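Levoglucosan dehydrogenase (Pseudarthrobacter phenanthrenivorans, PDB 6A3F) oxidises levoglucosan to 3-dehydrolevoglucosan with NAD(+) as the hydride acceptor, working as a homotetramer of the Gfo/Idh/MocA family. Local coordinates at residues Pro157-Ala162 / Ile215-Tyr220; Pro46-Pro51 / Tyr355-Ile360. One frame throughout, in Å; residues are numbered along the deposited sequence.

Interaction 1 of 2, residues Pro157-Ala162 / Ile215-Tyr220; sequences PAVALA and IDMARY
Tyr220 reaches across from its helix to lie against Val159 and Ala160 one helix over. Its CG stands anti to the backbone N (chi1 175°), which carries the ring out until its hydroxyl end arrives beside the other backbone: Tyr220 OH is 3.8 Å from Ala160 CA, a carbon that lies at the ring edge, and 4.0 Å from Ala160 CB. Farther back toward the ring's attachment, Tyr220 CE2 meets Val159 CG1 at 4.1 Å, the two side chains crossing obliquely. The valine divides its branches between two partners, since CG2 turns the other way and comes within 4.3 Å of Met217 CE at the end of the extended thioether chain. No hydrogen bond spans the pair, and the short axes stay 11.3 Å apart at 32°, so side chains bridge the gap between the helices. Both helices belong to the C-terminal substrate-binding alpha/beta domain and pack on its large mixed sheet, where Phe297 of strand 294-301 touches both Val159 and Met217. Met217 also rests on Tyr153, a levoglucosan-binding residue, so the apolar contact borders the sugar site. The carbonyl of Tyr220 accepts a hydrogen bond from Lys163.

Interaction 2 of 2, residues Pro46-Pro51 / Tyr355-Ile360; sequences PMFFWP and YGETKI
Ile360 lies over one face of the Phe48 ring, and this CH-pi contact is the face-on part of the pairing. Its CD1 sits 4.2 Å from the centroid of the Phe48 ring and 15° off the ring normal, displaced toward the rim. Apolar contacts surround it. With Ile360 CG1 anti to the carbonyl carbon (chi1 -69°), the second branch, CG2, is left anti to the backbone N and approaches Phe48 CD2 at 4.1 Å; the same methyl meets the edge of the Phe49 ring, 4.2 Å from Phe49 CE2. A single isoleucine thereby touches two consecutive aromatic residues, CD1 over the face of one ring and CG2 at the edge of the other, near its plane, at the point where the chain leaves helix 35-48. More peripherally, Glu357 CG comes within 4.4 Å of Phe48 CE2.

Hydrogen bonding is confined to the surroundings of this apolar patch. Thr358 OG1 donates to Tyr355 O at 2.7 Å, in the carbonyl plane, within the 355-360 helical segment, while the Glu357 carboxylate is held by Gly354 N and Trp346 NE1. Aromatic neighbours extend the cluster: Trp346 meets Phe48 edge-to-face, His364 stacks on Phe49, and Lys36 of a neighbouring subunit makes a cation-pi contact with Phe48. The contact thus ties the first helix of the Rossmann fold, which follows its glycine-rich turn, to the helical segment that carries the NADH-binding Tyr355.

Interaction 1 and interaction 2 lie 19 Å apart between centres, and their nearest atoms are about 5 Å apart without touching. Along the chain they are nested: 46-51 comes first, then 157-162 and 215-220, and finally 355-360, so interaction 2 closes a loop that contains interaction 1. No helix is shared. Interaction 1 joins helices 157-167 and 206-221 against the large mixed sheet of the C-terminal domain, whereas interaction 2 brings helix 355-371 back onto helix 35-48 of the nucleotide-binding domain. Interaction 1 adjoins levoglucosan-binding Tyr153 through Met217, and interaction 2 includes NADH-binding Tyr355; the two sites must meet for hydride transfer.

Interaction 1 of 2, residues Pro157-Ala162 / Ile215-Tyr220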
ATOM      1  N   PRO B 157     -13.605 -14.627   2.032  1.00 18.12           N
ATOM      2  CA  PRO B 157     -13.580 -15.089   0.662  1.00 18.71           C
ATOM      3  C   PRO B 157     -12.158 -15.130   0.091  1.00 17.43           C
ATOM      4  O   PRO B 157     -11.842 -16.063  -0.631  1.00 19.36           O
ATOM      5  CB  PRO B 157     -14.527 -14.152  -0.074  1.00 18.09           C
ATOM      6  CG  PRO B 157     -15.544 -13.855   0.980  1.00 18.55           C
ATOM      7  CD  PRO B 157     -14.722 -13.730   2.247  1.00 16.78           C
ATOM      8  N   ALA B 158     -11.317 -14.140   0.383  1.00 18.58           N
ATOM      9  CA  ALA B 158      -9.940 -14.097  -0.086  1.00 18.16           C
ATOM     10  C   ALA B 158      -9.142 -15.353   0.307  1.00 17.57           C
ATOM     11  O   ALA B 158      -8.278 -15.792  -0.422  1.00 18.31           O
ATOM     12  CB  ALA B 158      -9.288 -12.861   0.456  1.00 16.50           C
ATOM     13  N   VAL B 159      -9.394 -15.877   1.501  1.00 16.34           N
ATOM     14  CA  VAL B 159      -8.707 -17.052   1.988  1.00 17.35           C
ATOM     15  C   VAL B 159      -9.194 -18.312   1.240  1.00 18.03           C
ATOM     16  O   VAL B 159      -8.364 -19.148   0.815  1.00 18.73           O
ATOM     17  CB  VAL B 159      -8.872 -17.183   3.514  1.00 17.38           C
ATOM     18  CG1 VAL B 159      -8.205 -18.476   4.025  1.00 17.78           C
ATOM     19  CG2 VAL B 159      -8.332 -15.932   4.201  1.00 18.38           C
ATOM     20  N   ALA B 160     -10.496 -18.416   1.021  1.00 19.38           N
ATOM     21  CA  ALA B 160     -11.053 -19.503   0.180  1.00 20.07           C
ATOM     22  C   ALA B 160     -10.552 -19.368  -1.262  1.00 19.42           C
ATOM     23  O   ALA B 160     -10.378 -20.369  -1.926  1.00 18.42           O
ATOM     24  CB  ALA B 160     -12.546 -19.471   0.217  1.00 20.84           C
ATOM     25  N   LEU B 161     -10.358 -18.149  -1.750  1.00 19.49           N
ATOM     26  CA  LEU B 161      -9.751 -17.918  -3.076  1.00 19.75           C
ATOM     27  C   LEU B 161      -8.313 -18.454  -3.122  1.00 20.10           C
ATOM     28  O   LEU B 161      -7.871 -19.038  -4.124  1.00 19.78           O
ATOM     29  CB  LEU B 161      -9.774 -16.413  -3.372  1.00 19.32           C
ATOM     30  CG  LEU B 161      -9.155 -16.019  -4.717  1.00 19.08           C
ATOM     31  CD1 LEU B 161      -9.907 -16.698  -5.860  1.00 18.63           C
ATOM     32  CD2 LEU B 161      -9.220 -14.507  -4.910  1.00 19.30           C
ATOM     33  N   ALA B 162      -7.531 -18.192  -2.085  1.00 19.23           N
ATOM     34  CA  ALA B 162      -6.153 -18.745  -1.981  1.00 19.36           C
ATOM     35  C   ALA B 162      -6.193 -20.279  -2.088  1.00 19.95           C
ATOM     36  O   ALA B 162      -5.385 -20.924  -2.804  1.00 18.97           O
ATOM     37  CB  ALA B 162      -5.524 -18.341  -0.671  1.00 19.18           C
ATOM     38  N   ILE B 215      -2.880 -21.266  12.624  1.00 20.57           N
ATOM     39  CA  ILE B 215      -2.621 -22.710  12.479  1.00 21.20           C
ATOM     40  C   ILE B 215      -3.717 -23.368  11.642  1.00 21.66           C
ATOM     41  O   ILE B 215      -3.393 -24.155  10.735  1.00 22.25           O
ATOM     42  CB  ILE B 215      -2.456 -23.373  13.872  1.00 20.85           C
ATOM     43  CG1 ILE B 215      -1.179 -22.850  14.533  1.00 21.85           C
ATOM     44  CG2 ILE B 215      -2.469 -24.875  13.791  1.00 23.02           C
ATOM     45  CD1 ILE B 215      -1.120 -23.150  15.999  1.00 23.46           C
ATOM     46  N   ASP B 216      -4.982 -22.975  11.851  1.00 21.95           N
ATOM     47  CA  ASP B 216      -6.088 -23.494  11.056  1.00 20.82           C
ATOM     48  C   ASP B 216      -5.874 -23.154   9.584  1.00 21.22           C
ATOM     49  O   ASP B 216      -6.019 -24.041   8.678  1.00 20.01           O
ATOM     50  CB  ASP B 216      -7.476 -23.011  11.515  1.00 22.58           C
ATOM     51  CG  ASP B 216      -8.575 -23.480  10.573  1.00 22.62           C
ATOM     52  OD1 ASP B 216      -8.930 -24.695  10.588  1.00 22.63           O
ATOM     53  OD2 ASP B 216      -9.026 -22.666   9.720  1.00 22.89           O
ATOM     54  N   MET B 217      -5.461 -21.911   9.322  1.00 20.27           N
ATOM     55  CA  MET B 217      -5.141 -21.523   7.930  1.00 22.26           C
ATOM     56  C   MET B 217      -3.996 -22.353   7.348  1.00 21.73           C
ATOM     57  O   MET B 217      -4.068 -22.680   6.191  1.00 20.85           O
ATOM     58  CB  MET B 217      -4.784 -20.038   7.805  1.00 21.44           C
ATOM     59  CG  MET B 217      -5.970 -19.180   7.924  1.00 22.71           C
ATOM     60  SD  MET B 217      -5.618 -17.394   7.632  1.00 24.12           S
ATOM     61  CE  MET B 217      -7.176 -16.758   8.246  1.00 23.91           C
ATOM     62  N   ALA B 218      -2.951 -22.622   8.109  1.00 19.11           N
ATOM     63  CA  ALA B 218      -1.827 -23.428   7.635  1.00 20.29           C
ATOM     64  C   ALA B 218      -2.314 -24.842   7.288  1.00 21.13           C
ATOM     65  O   ALA B 218      -1.921 -25.393   6.258  1.00 19.95           O
ATOM     66  CB  ALA B 218      -0.737 -23.455   8.636  1.00 20.09           C
ATOM     67  N   ARG B 219      -3.193 -25.405   8.127  1.00 20.04           N
ATOM     68  CA  ARG B 219      -3.685 -26.766   7.867  1.00 22.40           C
ATOM     69  C   ARG B 219      -4.556 -26.753   6.598  1.00 22.82           C
ATOM     70  O   ARG B 219      -4.511 -27.675   5.771  1.00 21.38           O
ATOM     71  CB  ARG B 219      -4.432 -27.287   9.087  1.00 23.70           C
ATOM     72  CG  ARG B 219      -3.532 -27.684  10.246  1.00 25.33           C
ATOM     73  CD  ARG B 219      -4.388 -28.327  11.347  1.00 25.38           C
ATOM     74  NE  ARG B 219      -4.901 -29.622  10.933  1.00 25.93           N
ATOM     75  CZ  ARG B 219      -6.158 -29.908  10.610  1.00 27.53           C
ATOM     76  NH1 ARG B 219      -7.123 -29.004  10.691  1.00 28.18           N
ATOM     77  NH2 ARG B 219      -6.448 -31.123  10.175  1.00 29.24           N
ATOM     78  N   TYR B 220      -5.341 -25.689   6.441  1.00 19.74           N
ATOM     79  CA  TYR B 220      -6.310 -25.567   5.324  1.00 20.92           C
ATOM     80  C   TYR B 220      -5.577 -25.406   3.976  1.00 21.11           C
ATOM     81  O   TYR B 220      -5.935 -26.019   2.960  1.00 21.01           O
ATOM     82  CB  TYR B 220      -7.279 -24.425   5.637  1.00 21.79           C
ATOM     83  CG  TYR B 220      -8.287 -24.044   4.581  1.00 21.65           C
ATOM     84  CD1 TYR B 220      -9.122 -24.990   3.996  1.00 21.53           C
ATOM     85  CD2 TYR B 220      -8.393 -22.734   4.139  1.00 22.60           C
ATOM     86  CE1 TYR B 220     -10.063 -24.643   3.035  1.00 21.14           C
ATOM     87  CE2 TYR B 220      -9.350 -22.360   3.195  1.00 21.67           C
ATOM     88  CZ  TYR B 220     -10.181 -23.318   2.638  1.00 23.69           C
ATOM     89  OH  TYR B 220     -11.101 -22.946   1.709  1.00 21.74           O
TER

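Interaction 2 of 2, residues Pro46-Pro51 / Tyr355-Ile360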
ATOM      1  N   PRO B  46     -29.923 -16.894   5.755  1.00 25.00           N
ATOM      2  CA  PRO B  46     -30.846 -17.175   4.622  1.00 26.17           C
ATOM      3  C   PRO B  46     -31.115 -15.965   3.692  1.00 26.97           C
ATOM      4  O   PRO B  46     -31.530 -16.139   2.539  1.00 25.05           O
ATOM      5  CB  PRO B  46     -32.114 -17.648   5.340  1.00 26.20           C
ATOM      6  CG  PRO B  46     -32.068 -16.948   6.672  1.00 29.58           C
ATOM      7  CD  PRO B  46     -30.608 -16.951   7.054  1.00 25.95           C
ATOM      8  N   MET B  47     -30.933 -14.749   4.165  1.00 25.82           N
ATOM      9  CA  MET B  47     -31.051 -13.577   3.312  1.00 27.37           C
ATOM     10  C   MET B  47     -29.986 -13.659   2.216  1.00 25.55           C
ATOM     11  O   MET B  47     -30.252 -13.245   1.094  1.00 24.35           O
ATOM     12  CB  MET B  47     -30.850 -12.256   4.061  1.00 26.08           C
ATOM     13  CG  MET B  47     -31.722 -12.085   5.280  1.00 27.45           C
ATOM     14  SD  MET B  47     -31.320 -10.511   6.086  1.00 26.71           S
ATOM     15  CE  MET B  47     -32.494 -10.447   7.448  1.00 24.92           C
ATOM     16  N   PHE B  48     -28.805 -14.168   2.566  1.00 23.62           N
ATOM     17  CA  PHE B  48     -27.646 -14.162   1.667  1.00 22.93           C
ATOM     18  C   PHE B  48     -27.654 -15.373   0.747  1.00 23.68           C
ATOM     19  O   PHE B  48     -27.289 -15.277  -0.428  1.00 21.70           O
ATOM     20  CB  PHE B  48     -26.352 -14.100   2.496  1.00 22.71           C
ATOM     21  CG  PHE B  48     -26.016 -12.705   2.986  1.00 24.89           C
ATOM     22  CD1 PHE B  48     -26.980 -11.888   3.540  1.00 27.41           C
ATOM     23  CD2 PHE B  48     -24.733 -12.201   2.901  1.00 31.17           C
ATOM     24  CE1 PHE B  48     -26.675 -10.610   3.985  1.00 29.62           C
ATOM     25  CE2 PHE B  48     -24.436 -10.911   3.318  1.00 32.84           C
ATOM     26  CZ  PHE B  48     -25.402 -10.114   3.860  1.00 31.38           C
ATOM     27  N   PHE B  49     -28.040 -16.515   1.315  1.00 24.29           N
ATOM     28  CA  PHE B  49     -27.939 -17.767   0.606  1.00 25.58           C
ATOM     29  C   PHE B  49     -29.339 -18.388   0.542  1.00 26.42           C
ATOM     30  O   PHE B  49     -29.806 -18.953   1.545  1.00 26.71           O
ATOM     31  CB  PHE B  49     -26.985 -18.695   1.353  1.00 24.98           C
ATOM     32  CG  PHE B  49     -25.539 -18.293   1.366  1.00 24.84           C
ATOM     33  CD1 PHE B  49     -24.687 -18.668   0.337  1.00 23.70           C
ATOM     34  CD2 PHE B  49     -25.016 -17.543   2.407  1.00 24.12           C
ATOM     35  CE1 PHE B  49     -23.345 -18.342   0.356  1.00 25.17           C
ATOM     36  CE2 PHE B  49     -23.676 -17.200   2.402  1.00 23.85           C
ATOM     37  CZ  PHE B  49     -22.829 -17.633   1.397  1.00 22.52           C
ATOM     38  N   TRP B  50     -29.996 -18.260  -0.607  1.00 24.72           N
ATOM     39  CA  TRP B  50     -31.410 -18.586  -0.729  1.00 26.58           C
ATOM     40  C   TRP B  50     -31.713 -19.343  -2.039  1.00 27.71           C
ATOM     41  O   TRP B  50     -31.302 -18.921  -3.137  1.00 29.07           O
ATOM     42  CB  TRP B  50     -32.276 -17.337  -0.628  1.00 27.51           C
ATOM     43  CG  TRP B  50     -33.729 -17.685  -0.520  1.00 29.43           C
ATOM     44  CD1 TRP B  50     -34.641 -17.741  -1.540  1.00 30.85           C
ATOM     45  CD2 TRP B  50     -34.429 -18.101   0.664  1.00 28.71           C
ATOM     46  NE1 TRP B  50     -35.868 -18.117  -1.054  1.00 32.54           N
ATOM     47  CE2 TRP B  50     -35.771 -18.338   0.289  1.00 30.34           C
ATOM     48  CE3 TRP B  50     -34.071 -18.255   2.004  1.00 28.66           C
ATOM     49  CZ2 TRP B  50     -36.752 -18.719   1.206  1.00 28.95           C
ATOM     50  CZ3 TRP B  50     -35.038 -18.622   2.909  1.00 30.37           C
ATOM     51  CH2 TRP B  50     -36.360 -18.876   2.510  1.00 29.79           C
ATOM     52  N   PRO B  51     -32.446 -20.452  -1.964  1.00 28.68           N
ATOM     53  CA  PRO B  51     -33.027 -21.066  -0.746  1.00 30.52           C
ATOM     54  C   PRO B  51     -31.991 -21.577   0.258  1.00 28.72           C
ATOM     55  O   PRO B  51     -30.986 -22.148  -0.119  1.00 27.18           O
ATOM     56  CB  PRO B  51     -33.796 -22.305  -1.261  1.00 31.59           C
ATOM     57  CG  PRO B  51     -34.027 -22.023  -2.720  1.00 32.92           C
ATOM     58  CD  PRO B  51     -32.780 -21.270  -3.144  1.00 31.67           C
ATOM     59  N   TYR B 355     -16.392  -8.564   9.306  1.00 19.98           N
ATOM     60  CA  TYR B 355     -16.313  -9.743  10.137  1.00 18.70           C
ATOM     61  C   TYR B 355     -17.590 -10.577   9.996  1.00 19.58           C
ATOM     62  O   TYR B 355     -17.532 -11.769  10.026  1.00 20.27           O
ATOM     63  CB  TYR B 355     -16.164  -9.321  11.601  1.00 19.08           C
ATOM     64  CG  TYR B 355     -15.990 -10.458  12.587  1.00 20.41           C
ATOM     65  CD1 TYR B 355     -14.742 -11.029  12.812  1.00 19.65           C
ATOM     66  CD2 TYR B 355     -17.077 -10.981  13.269  1.00 23.35           C
ATOM     67  CE1 TYR B 355     -14.606 -12.110  13.665  1.00 21.00           C
ATOM     68  CE2 TYR B 355     -16.946 -12.047  14.147  1.00 24.25           C
ATOM     69  CZ  TYR B 355     -15.701 -12.606  14.362  1.00 22.55           C
ATOM     70  OH  TYR B 355     -15.581 -13.615  15.286  1.00 24.75           O
ATOM     71  N   GLY B 356     -18.723  -9.898   9.919  1.00 18.62           N
ATOM     72  CA  GLY B 356     -20.020 -10.529   9.900  1.00 21.01           C
ATOM     73  C   GLY B 356     -20.158 -11.514   8.755  1.00 20.85           C
ATOM     74  O   GLY B 356     -20.705 -12.612   8.953  1.00 20.81           O
ATOM     75  N   GLU B 357     -19.660 -11.142   7.567  1.00 20.49           N
ATOM     76  CA  GLU B 357     -19.801 -12.042   6.394  1.00 20.01           C
ATOM     77  C   GLU B 357     -19.093 -13.382   6.656  1.00 19.33           C
ATOM     78  O   GLU B 357     -19.595 -14.406   6.193  1.00 19.43           O
ATOM     79  CB  GLU B 357     -19.289 -11.381   5.105  1.00 20.79           C
ATOM     80  CG  GLU B 357     -20.238 -10.308   4.606  1.00 22.84           C
ATOM     81  CD  GLU B 357     -19.992  -8.892   5.125  1.00 25.63           C
ATOM     82  OE1 GLU B 357     -19.361  -8.726   6.190  1.00 22.41           O
ATOM     83  OE2 GLU B 357     -20.391  -7.937   4.449  1.00 32.27           O
ATOM     84  N   THR B 358     -17.990 -13.389   7.397  1.00 20.03           N
ATOM     85  CA  THR B 358     -17.306 -14.650   7.684  1.00 21.99           C
ATOM     86  C   THR B 358     -18.217 -15.543   8.534  1.00 22.36           C
ATOM     87  O   THR B 358     -18.334 -16.749   8.307  1.00 22.66           O
ATOM     88  CB  THR B 358     -15.943 -14.450   8.355  1.00 22.53           C
ATOM     89  OG1 THR B 358     -16.070 -14.045   9.729  1.00 19.73           O
ATOM     90  CG2 THR B 358     -15.101 -13.479   7.560  1.00 22.38           C
ATOM     91  N   LYS B 359     -18.901 -14.931   9.477  1.00 22.81           N
ATOM     92  CA  LYS B 359     -19.843 -15.702  10.335  1.00 22.49           C
ATOM     93  C   LYS B 359     -21.080 -16.158   9.543  1.00 21.39           C
ATOM     94  O   LYS B 359     -21.635 -17.247   9.821  1.00 20.58           O
ATOM     95  CB  LYS B 359     -20.261 -14.875  11.554  1.00 24.29           C
ATOM     96  CG  LYS B 359     -19.145 -14.470  12.504  1.00 27.42           C
ATOM     97  CD  LYS B 359     -18.413 -15.655  13.149  1.00 27.64           C
ATOM     98  CE  LYS B 359     -19.241 -16.376  14.206  1.00 29.54           C
ATOM     99  NZ  LYS B 359     -18.532 -17.601  14.634  1.00 28.25           N
ATOM    100  N   ILE B 360     -21.530 -15.343   8.587  1.00 21.02           N
ATOM    101  CA  ILE B 360     -22.666 -15.689   7.734  1.00 20.56           C
ATOM    102  C   ILE B 360     -22.318 -16.891   6.832  1.00 23.27           C
ATOM    103  O   ILE B 360     -23.142 -17.842   6.674  1.00 23.11           O
ATOM    104  CB  ILE B 360     -23.183 -14.455   6.949  1.00 19.78           C
ATOM    105  CG1 ILE B 360     -23.839 -13.423   7.869  1.00 20.60           C
ATOM    106  CG2 ILE B 360     -24.172 -14.885   5.886  1.00 24.02           C
ATOM    107  CD1 ILE B 360     -24.023 -12.084   7.249  1.00 20.19           C
TER